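Local structure of OsmC family protein (Rhodothermus marinus, 5CML) at residues Ala60-Asp65 against Cys92-Ala97; Ala103-His108 against Leu116-Glu121; Ala127-Gly132 against Gly245-Arg250. The protein probably hydrolyses carboxylic esters, as the serine esterase part, with an alpha/beta-hydrolase fold, of a longer protein that also carries an OsmC domain. One frame throughout, in Å; residues are numbered along the deposited sequence.

Contact 1 (Ala60-Asp65 against Cys92-Ala97)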
loop_
_atom_site.group_PDB
_atom_site.type_symbol
_atom_site.label_atom_id
_atom_site.label_comp_id
_atom_site.label_asym_id
_atom_site.label_seq_id
_atom_site.Cartn_x
_atom_site.Cartn_y
_atom_site.Cartn_z
ATOM N N ALA A 60 -10.111 -11.386 1.396
ATOM C CA ALA A 60 -9.865 -10.902 2.741
ATOM C C ALA A 60 -8.789 -9.851 2.636
ATOM O O ALA A 60 -7.862 -10.007 1.847
ATOM C CB ALA A 60 -9.442 -12.052 3.694
ATOM N N VAL A 61 -8.899 -8.803 3.443
ATOM C CA VAL A 61 -7.987 -7.655 3.341
ATOM C C VAL A 61 -7.424 -7.284 4.713
ATOM O O VAL A 61 -8.192 -6.986 5.642
ATOM C CB VAL A 61 -8.704 -6.406 2.750
ATOM C CG1 VAL A 61 -7.720 -5.265 2.587
ATOM C CG2 VAL A 61 -9.351 -6.694 1.392
ATOM N N LEU A 62 -6.097 -7.306 4.834
ATOM C CA LEU A 62 -5.429 -6.811 6.035
ATOM C C LEU A 62 -4.998 -5.371 5.768
ATOM O O LEU A 62 -4.077 -5.108 4.983
ATOM C CB LEU A 62 -4.225 -7.673 6.413
ATOM C CG LEU A 62 -3.521 -7.297 7.727
ATOM C CD1 LEU A 62 -4.425 -7.582 8.938
ATOM C CD2 LEU A 62 -2.225 -8.050 7.874
ATOM N N ARG A 63 -5.664 -4.443 6.437
ATOM C CA ARG A 63 -5.341 -3.033 6.318
ATOM C C ARG A 63 -4.254 -2.684 7.297
ATOM O O ARG A 63 -4.407 -2.864 8.509
ATOM C CB ARG A 63 -6.570 -2.183 6.582
ATOM C CG ARG A 63 -7.610 -2.304 5.516
ATOM C CD ARG A 63 -8.753 -1.396 5.792
ATOM N NE ARG A 63 -9.764 -1.998 6.660
ATOM C CZ ARG A 63 -10.242 -1.434 7.763
ATOM N NH1 ARG A 63 -9.758 -0.266 8.198
ATOM N NH2 ARG A 63 -11.194 -2.059 8.446
ATOM N N PHE A 64 -3.145 -2.199 6.760
ATOM C CA PHE A 64 -2.014 -1.820 7.575
ATOM C C PHE A 64 -1.803 -0.328 7.433
ATOM O O PHE A 64 -1.561 0.170 6.336
ATOM C CB PHE A 64 -0.770 -2.590 7.156
ATOM C CG PHE A 64 0.440 -2.230 7.941
ATOM C CD1 PHE A 64 0.690 -2.840 9.157
ATOM C CD2 PHE A 64 1.320 -1.263 7.480
ATOM C CE1 PHE A 64 1.805 -2.511 9.892
ATOM C CE2 PHE A 64 2.445 -0.928 8.216
ATOM C CZ PHE A 64 2.681 -1.550 9.421
ATOM N N ASP A 65 -1.923 0.374 8.550
ATOM C CA ASP A 65 -1.772 1.823 8.578
ATOM C C ASP A 65 -0.304 2.218 8.533
ATOM O O ASP A 65 0.414 2.144 9.538
ATOM C CB ASP A 65 -2.432 2.383 9.837
ATOM C CG ASP A 65 -2.147 3.846 10.042
ATOM O OD1 ASP A 65 -1.885 4.563 9.048
ATOM O OD2 ASP A 65 -2.189 4.280 11.210
ATOM N N CYS A 92 3.074 -9.454 6.607
ATOM C CA CYS A 92 3.026 -10.566 5.670
ATOM C C CYS A 92 3.243 -11.899 6.398
ATOM O O CYS A 92 2.549 -12.884 6.119
ATOM C CB CYS A 92 4.060 -10.397 4.574
ATOM S SG CYS A 92 3.684 -9.102 3.361
ATOM N N ARG A 93 4.185 -11.921 7.339
ATOM C CA ARG A 93 4.441 -13.130 8.139
ATOM C C ARG A 93 3.222 -13.504 8.982
ATOM O O ARG A 93 2.918 -14.685 9.152
ATOM C CB ARG A 93 5.678 -12.946 9.032
ATOM C CG ARG A 93 6.978 -12.902 8.204
ATOM C CD ARG A 93 8.213 -13.131 9.055
ATOM N NE ARG A 93 8.290 -12.167 10.138
ATOM C CZ ARG A 93 8.869 -10.974 10.055
ATOM N NH1 ARG A 93 9.452 -10.561 8.927
ATOM N NH2 ARG A 93 8.871 -10.188 11.120
ATOM N N PHE A 94 2.523 -12.499 9.498
ATOM C CA PHE A 94 1.321 -12.727 10.295
ATOM C C PHE A 94 0.277 -13.437 9.439
ATOM O O PHE A 94 -0.315 -14.427 9.862
ATOM C CB PHE A 94 0.786 -11.401 10.838
ATOM C CG PHE A 94 -0.634 -11.464 11.326
ATOM C CD1 PHE A 94 -0.926 -11.964 12.578
ATOM C CD2 PHE A 94 -1.680 -11.012 10.537
ATOM C CE1 PHE A 94 -2.226 -12.016 13.030
ATOM C CE2 PHE A 94 -2.983 -11.067 11.001
ATOM C CZ PHE A 94 -3.251 -11.570 12.242
ATOM N N LEU A 95 0.084 -12.953 8.208
ATOM C CA LEU A 95 -0.894 -13.584 7.316
ATOM C C LEU A 95 -0.480 -15.010 6.949
ATOM O O LEU A 95 -1.327 -15.934 6.927
ATOM C CB LEU A 95 -1.089 -12.734 6.055
ATOM C CG LEU A 95 -1.921 -11.468 6.232
ATOM C CD1 LEU A 95 -1.855 -10.680 4.934
ATOM C CD2 LEU A 95 -3.408 -11.781 6.607
ATOM N N SER A 96 0.815 -15.195 6.684
ATOM C CA SER A 96 1.330 -16.516 6.346
ATOM C C SER A 96 1.092 -17.515 7.465
ATOM O O SER A 96 0.742 -18.665 7.209
ATOM C CB SER A 96 2.833 -16.451 6.027
ATOM O OG SER A 96 3.043 -15.781 4.813
ATOM N N ALA A 97 1.238 -17.064 8.706
ATOM C CA ALA A 97 1.106 -17.956 9.858
ATOM C C ALA A 97 -0.353 -18.195 10.235
ATOM O O ALA A 97 -0.780 -19.342 10.412
ATOM C CB ALA A 97 1.856 -17.383 11.034
#

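Contact 2 (Ala103-His108 against Leu116-Glu121)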
loop_
_atom_site.group_PDB
_atom_site.type_symbol
_atom_site.label_atom_id
_atom_site.label_comp_id
_atom_site.label_asym_id
_atom_site.label_seq_id
_atom_site.Cartn_x
_atom_site.Cartn_y
_atom_site.Cartn_z
ATOM N N ALA A 103 -1.617 -13.172 -1.508
ATOM C CA ALA A 103 -1.453 -13.341 -2.937
ATOM C C ALA A 103 -1.528 -11.998 -3.647
ATOM O O ALA A 103 -1.170 -11.911 -4.801
ATOM C CB ALA A 103 -2.512 -14.281 -3.488
ATOM N N LEU A 104 -1.971 -10.964 -2.939
ATOM C CA LEU A 104 -2.123 -9.618 -3.513
ATOM C C LEU A 104 -1.557 -8.618 -2.532
ATOM O O LEU A 104 -1.906 -8.650 -1.341
ATOM C CB LEU A 104 -3.601 -9.306 -3.794
ATOM C CG LEU A 104 -4.019 -7.897 -4.240
ATOM C CD1 LEU A 104 -3.411 -7.528 -5.553
ATOM C CD2 LEU A 104 -5.534 -7.805 -4.330
ATOM N N LEU A 105 -0.655 -7.756 -3.012
ATOM C CA LEU A 105 -0.203 -6.611 -2.246
ATOM C C LEU A 105 -0.805 -5.360 -2.849
ATOM O O LEU A 105 -0.775 -5.185 -4.068
ATOM C CB LEU A 105 1.321 -6.492 -2.271
ATOM C CG LEU A 105 2.101 -7.591 -1.574
ATOM C CD1 LEU A 105 3.631 -7.276 -1.651
ATOM C CD2 LEU A 105 1.670 -7.825 -0.121
ATOM N N ILE A 106 -1.287 -4.480 -1.981
ATOM C CA ILE A 106 -1.859 -3.196 -2.372
ATOM C C ILE A 106 -1.183 -2.113 -1.556
ATOM O O ILE A 106 -1.090 -2.233 -0.335
ATOM C CB ILE A 106 -3.390 -3.122 -2.102
ATOM C CG1 ILE A 106 -4.120 -4.353 -2.641
ATOM C CG2 ILE A 106 -3.965 -1.821 -2.670
ATOM C CD1 ILE A 106 -5.552 -4.535 -2.054
ATOM N N GLY A 107 -0.736 -1.043 -2.209
ATOM C CA GLY A 107 -0.122 0.053 -1.491
ATOM C C GLY A 107 -0.618 1.407 -1.951
ATOM O O GLY A 107 -0.660 1.679 -3.142
ATOM N N HIS A 108 -0.951 2.276 -1.005
ATOM C CA HIS A 108 -1.349 3.644 -1.320
ATOM C C HIS A 108 -0.262 4.619 -0.884
ATOM O O HIS A 108 0.295 4.483 0.203
ATOM C CB HIS A 108 -2.680 3.965 -0.636
ATOM C CG HIS A 108 -2.961 5.429 -0.507
ATOM N ND1 HIS A 108 -2.975 6.085 0.707
ATOM C CD2 HIS A 108 -3.289 6.357 -1.439
ATOM C CE1 HIS A 108 -3.278 7.357 0.514
ATOM N NE2 HIS A 108 -3.461 7.551 -0.781
ATOM N N LEU A 116 5.946 -2.096 -3.539
ATOM C CA LEU A 116 6.661 -2.373 -4.770
ATOM C C LEU A 116 8.088 -2.780 -4.466
ATOM O O LEU A 116 8.658 -3.608 -5.164
ATOM C CB LEU A 116 6.650 -1.166 -5.708
ATOM C CG LEU A 116 5.299 -0.918 -6.369
ATOM C CD1 LEU A 116 5.314 0.455 -6.974
ATOM C CD2 LEU A 116 5.005 -1.971 -7.432
ATOM N N ALA A 117 8.659 -2.208 -3.415
ATOM C CA ALA A 117 10.030 -2.527 -3.045
ATOM C C ALA A 117 10.186 -3.903 -2.386
ATOM O O ALA A 117 11.271 -4.498 -2.444
ATOM C CB ALA A 117 10.587 -1.449 -2.124
ATOM N N VAL A 118 9.131 -4.411 -1.749
ATOM C CA VAL A 118 9.227 -5.710 -1.075
ATOM C C VAL A 118 8.507 -6.856 -1.789
ATOM O O VAL A 118 8.674 -7.999 -1.397
ATOM C CB VAL A 118 8.683 -5.654 0.377
ATOM C CG1 VAL A 118 9.434 -4.590 1.178
ATOM C CG2 VAL A 118 7.151 -5.450 0.415
ATOM N N ALA A 119 7.730 -6.571 -2.831
ATOM C CA ALA A 119 6.914 -7.622 -3.453
ATOM C C ALA A 119 7.777 -8.800 -3.905
ATOM O O ALA A 119 7.403 -9.962 -3.743
ATOM C CB ALA A 119 6.137 -7.064 -4.626
ATOM N N GLY A 120 8.945 -8.489 -4.453
ATOM C CA GLY A 120 9.841 -9.506 -4.949
ATOM C C GLY A 120 10.401 -10.396 -3.869
ATOM O O GLY A 120 11.020 -11.401 -4.191
ATOM N N GLU A 121 10.188 -10.037 -2.603
ATOM C CA GLU A 121 10.687 -10.833 -1.482
ATOM C C GLU A 121 9.763 -12.001 -1.122
ATOM O O GLU A 121 10.151 -12.882 -0.345
ATOM C CB GLU A 121 10.882 -9.953 -0.227
ATOM C CG GLU A 121 11.824 -8.749 -0.397
ATOM C CD GLU A 121 11.902 -7.878 0.858
ATOM O OE1 GLU A 121 11.521 -8.370 1.935
ATOM O OE2 GLU A 121 12.337 -6.696 0.778
#

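Contact 3 (Ala127-Gly132 against Gly245-Arg250)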
loop_
_atom_site.group_PDB
_atom_site.type_symbol
_atom_site.label_atom_id
_atom_site.label_comp_id
_atom_site.label_asym_id
_atom_site.label_seq_id
_atom_site.Cartn_x
_atom_site.Cartn_y
_atom_site.Cartn_z
ATOM N N ALA A 127 0.245 -10.732 -7.529
ATOM C CA ALA A 127 -0.174 -9.479 -8.164
ATOM C C ALA A 127 0.045 -8.318 -7.217
ATOM O O ALA A 127 -0.014 -8.494 -5.994
ATOM C CB ALA A 127 -1.647 -9.543 -8.599
ATOM N N VAL A 128 0.362 -7.147 -7.780
ATOM C CA VAL A 128 0.621 -5.954 -6.987
ATOM C C VAL A 128 -0.122 -4.788 -7.590
ATOM O O VAL A 128 -0.140 -4.630 -8.814
ATOM C CB VAL A 128 2.135 -5.607 -6.938
ATOM C CG1 VAL A 128 2.405 -4.321 -6.114
ATOM C CG2 VAL A 128 2.951 -6.794 -6.434
ATOM N N ALA A 129 -0.713 -3.962 -6.733
ATOM C CA ALA A 129 -1.472 -2.798 -7.183
ATOM C C ALA A 129 -1.125 -1.621 -6.275
ATOM O O ALA A 129 -0.986 -1.786 -5.045
ATOM C CB ALA A 129 -2.975 -3.068 -7.167
ATOM N N THR A 130 -0.982 -0.437 -6.862
ATOM C CA THR A 130 -0.700 0.747 -6.071
ATOM C C THR A 130 -1.584 1.909 -6.465
ATOM O O THR A 130 -2.122 1.941 -7.569
ATOM C CB THR A 130 0.786 1.195 -6.201
ATOM O OG1 THR A 130 1.071 1.545 -7.556
ATOM C CG2 THR A 130 1.727 0.082 -5.761
ATOM N N ILE A 131 -1.704 2.858 -5.545
ATOM C CA ILE A 131 -2.545 4.047 -5.707
ATOM C C ILE A 131 -1.727 5.290 -5.348
ATOM O O ILE A 131 -1.350 5.474 -4.184
ATOM C CB ILE A 131 -3.790 3.985 -4.801
ATOM C CG1 ILE A 131 -4.527 2.663 -4.984
ATOM C CG2 ILE A 131 -4.712 5.185 -5.017
ATOM C CD1 ILE A 131 -5.290 2.220 -3.752
ATOM N N GLY A 132 -1.449 6.151 -6.321
ATOM C CA GLY A 132 -0.757 7.391 -6.020
ATOM C C GLY A 132 0.689 7.197 -5.588
ATOM O O GLY A 132 1.230 8.023 -4.865
ATOM N N GLY A 245 -10.200 -5.450 -7.512
ATOM C CA GLY A 245 -10.644 -6.805 -7.223
ATOM C C GLY A 245 -10.869 -7.611 -8.491
ATOM O O GLY A 245 -10.494 -8.772 -8.583
ATOM N N ALA A 246 -11.492 -6.988 -9.485
ATOM C CA ALA A 246 -11.756 -7.674 -10.746
ATOM C C ALA A 246 -10.455 -8.022 -11.472
ATOM O O ALA A 246 -10.299 -9.108 -12.030
ATOM C CB ALA A 246 -12.675 -6.800 -11.636
ATOM N N TRP A 247 -9.527 -7.072 -11.476
ATOM C CA TRP A 247 -8.254 -7.280 -12.132
ATOM C C TRP A 247 -7.447 -8.394 -11.480
ATOM O O TRP A 247 -6.929 -9.268 -12.148
ATOM C CB TRP A 247 -7.461 -5.982 -12.135
ATOM C CG TRP A 247 -6.093 -6.113 -12.647
ATOM C CD1 TRP A 247 -5.700 -6.116 -13.961
ATOM C CD2 TRP A 247 -4.904 -6.275 -11.871
ATOM N NE1 TRP A 247 -4.333 -6.271 -14.046
ATOM C CE2 TRP A 247 -3.821 -6.356 -12.775
ATOM C CE3 TRP A 247 -4.647 -6.339 -10.499
ATOM C CZ2 TRP A 247 -2.507 -6.499 -12.349
ATOM C CZ3 TRP A 247 -3.331 -6.476 -10.078
ATOM C CH2 TRP A 247 -2.287 -6.563 -11.001
ATOM N N ALA A 248 -7.347 -8.358 -10.168
ATOM C CA ALA A 248 -6.479 -9.288 -9.487
ATOM C C ALA A 248 -7.006 -10.717 -9.511
ATOM O O ALA A 248 -6.238 -11.650 -9.337
ATOM C CB ALA A 248 -6.240 -8.828 -8.034
ATOM N N ARG A 249 -8.300 -10.894 -9.745
ATOM C CA ARG A 249 -8.889 -12.222 -9.771
ATOM C C ARG A 249 -8.250 -13.108 -10.858
ATOM O O ARG A 249 -8.197 -14.329 -10.714
ATOM C CB ARG A 249 -10.401 -12.113 -9.986
ATOM C CG ARG A 249 -11.141 -13.398 -9.779
ATOM C CD ARG A 249 -12.610 -13.207 -10.073
ATOM N NE ARG A 249 -13.239 -12.567 -8.932
ATOM C CZ ARG A 249 -13.555 -13.218 -7.814
ATOM N NH1 ARG A 249 -13.310 -14.516 -7.702
ATOM N NH2 ARG A 249 -14.113 -12.575 -6.810
ATOM N N ARG A 250 -7.751 -12.487 -11.927
ATOM C CA ARG A 250 -7.074 -13.213 -13.013
ATOM C C ARG A 250 -5.839 -13.966 -12.498
ATOM O O ARG A 250 -5.445 -15.005 -13.049
ATOM C CB ARG A 250 -6.669 -12.237 -14.124
ATOM C CG ARG A 250 -5.966 -12.854 -15.350
ATOM C CD ARG A 250 -6.874 -13.848 -16.067
ATOM N NE ARG A 250 -6.263 -14.475 -17.244
ATOM C CZ ARG A 250 -5.492 -15.561 -17.201
ATOM N NH1 ARG A 250 -5.211 -16.149 -16.037
ATOM N NH2 ARG A 250 -4.995 -16.063 -18.324
#

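Contact 1 (Ala60-Asp65 against Cys92-Ala97)
Leu62 of strand 59-65 points its CD2 methyl at the helical segment 92-97 and meets Leu95 and Phe94. The two leucines run past each other in opposite directions, alongside rather than end on. CD2 of Leu62 lies 3.8 Å from the branch carbon CG of Leu95. CD1 of Leu95 reaches further back and comes within 4.1 Å of Leu62 CB. CG of Leu62 stands anti to the backbone N (chi1 -175°); of the two methyls, CD2 is set against Leu95 and Phe94. In Leu95, CG is anti to the carbonyl carbon (chi1 -75°), and CG and both methyls lie within 4.1 Å of Leu62 CD2.

Phe94 closes on the same methyl. Its CD2 is 4.0 Å from CD2 of Leu62, and the methyl comes to the ring obliquely. The ring also meets that of Phe8 on strand 2-9, at about 25° between planes. On the sheet, Leu62 touches Leu33 of strand 30-36 and Ala18 and Leu20 of strand 15-22. The contact is apolar and buried, and one leucine methyl carries most of it. It is the packing of a helix on a central sheet, helix 85-98 on strand 59-65, expected of an alpha/beta-hydrolase fold.

Contact 2 (Ala103-His108 against Leu116-Glu121)
Leu105 reaches from strand 104-108 to Ala119 of segment 116-121. The contact is apolar and rests on one methyl. CD1 of Leu105 lies 3.8 Å from CA of Ala119. The same methyl is 3.9 Å from Ala119 CB, and it therefore packs against backbone and side chain together. Val118 adds a looser touch, with its CG2 4.5 Å from Leu105 CD1. Leu105 has CG anti to its carbonyl carbon (chi1 -66°), and with chi2 at -178° CD1 lies at the extended end of the side chain, where it meets Ala119. CA of Leu105 is 7.3 Å from CA of Ala119, a close approach consistent with the small side chain of Ala119.

These pieces belong to the beta-alpha-beta unit of strand 104-108, helix 110-118 and strand 127-131. The turn between the first strand and the helix fits the nucleophile elbow of alpha/beta hydrolases, with Gly107 as the first glycine of a GxSxG pattern.

Polar bonds lie within the segments or reach outside them. Glu121 N donates a hydrogen bond to Val118 O (2.8 Å). The Glu121 carboxylate forms a salt bridge through OE1 with Arg89 NE. At the C-terminal end of the strand, both ring nitrogens of His108 are engaged: ND1 with the backbone N of Cys37, NE2 with the carbonyl O of His229.

Contact 3 (Ala127-Gly132 against Gly245-Arg250)
Trp247 of helix 234-252 lays the far end of its indole against strand 127-131, in the central sheet of the alpha/beta-hydrolase fold. The helix segment 245-250 runs nearly antiparallel to the strand, at 160°, with the axes 9.0 Å apart.

From CB, the side chain leaves with CG anti to the backbone N (chi1 174°), and this sets the indole beside the strand. The pyrrole part stays further back. Contact begins on the six-membered ring, where CZ3 lies 3.8 Å from CB of Ala127. The same carbon is 4.5 Å from CB of Ala129, the next residue on that face of the strand. Both methyls approach the ring obliquely. The benzo ring thus leans on two small side chains and the backbone between them. Beyond the strand, the indole touches Leu193 and Pro191, and its ring meets Tyr251 edge-to-face. Replacing Trp247 by an alanine removes the indole, which would probably open a gap beside Ala127 and Ala129 and cost Tyr251 this edge-to-face contact. CH2, next to CZ3, is 3.9 Å from Ala127 CB and comes closer still to the backbone, 3.6 Å from the carbonyl O of Val128.

How the contacts relate
All three contacts pack helical segments on the same mixed sheet. Contacts 2 and 3 are the most closely joined, with centres 10 Å apart, since strands 104-108 and 127-131 are neighbours. Leu105 O to Ala129 N and Gly107 O to Ile131 N, each 2.9 Å, are probable hydrogen bonds between them. Contact 1 meets contact 2 through Cys92 SG and Leu105 CD2, 4.2 Å apart. Contacts 1 and 3 do not touch; their nearest atoms are about 9 Å apart. Contact 2 holds the strand that leads into the probable nucleophile elbow, where Ser109, with His229 and Asp200, has a geometry consistent with a catalytic triad.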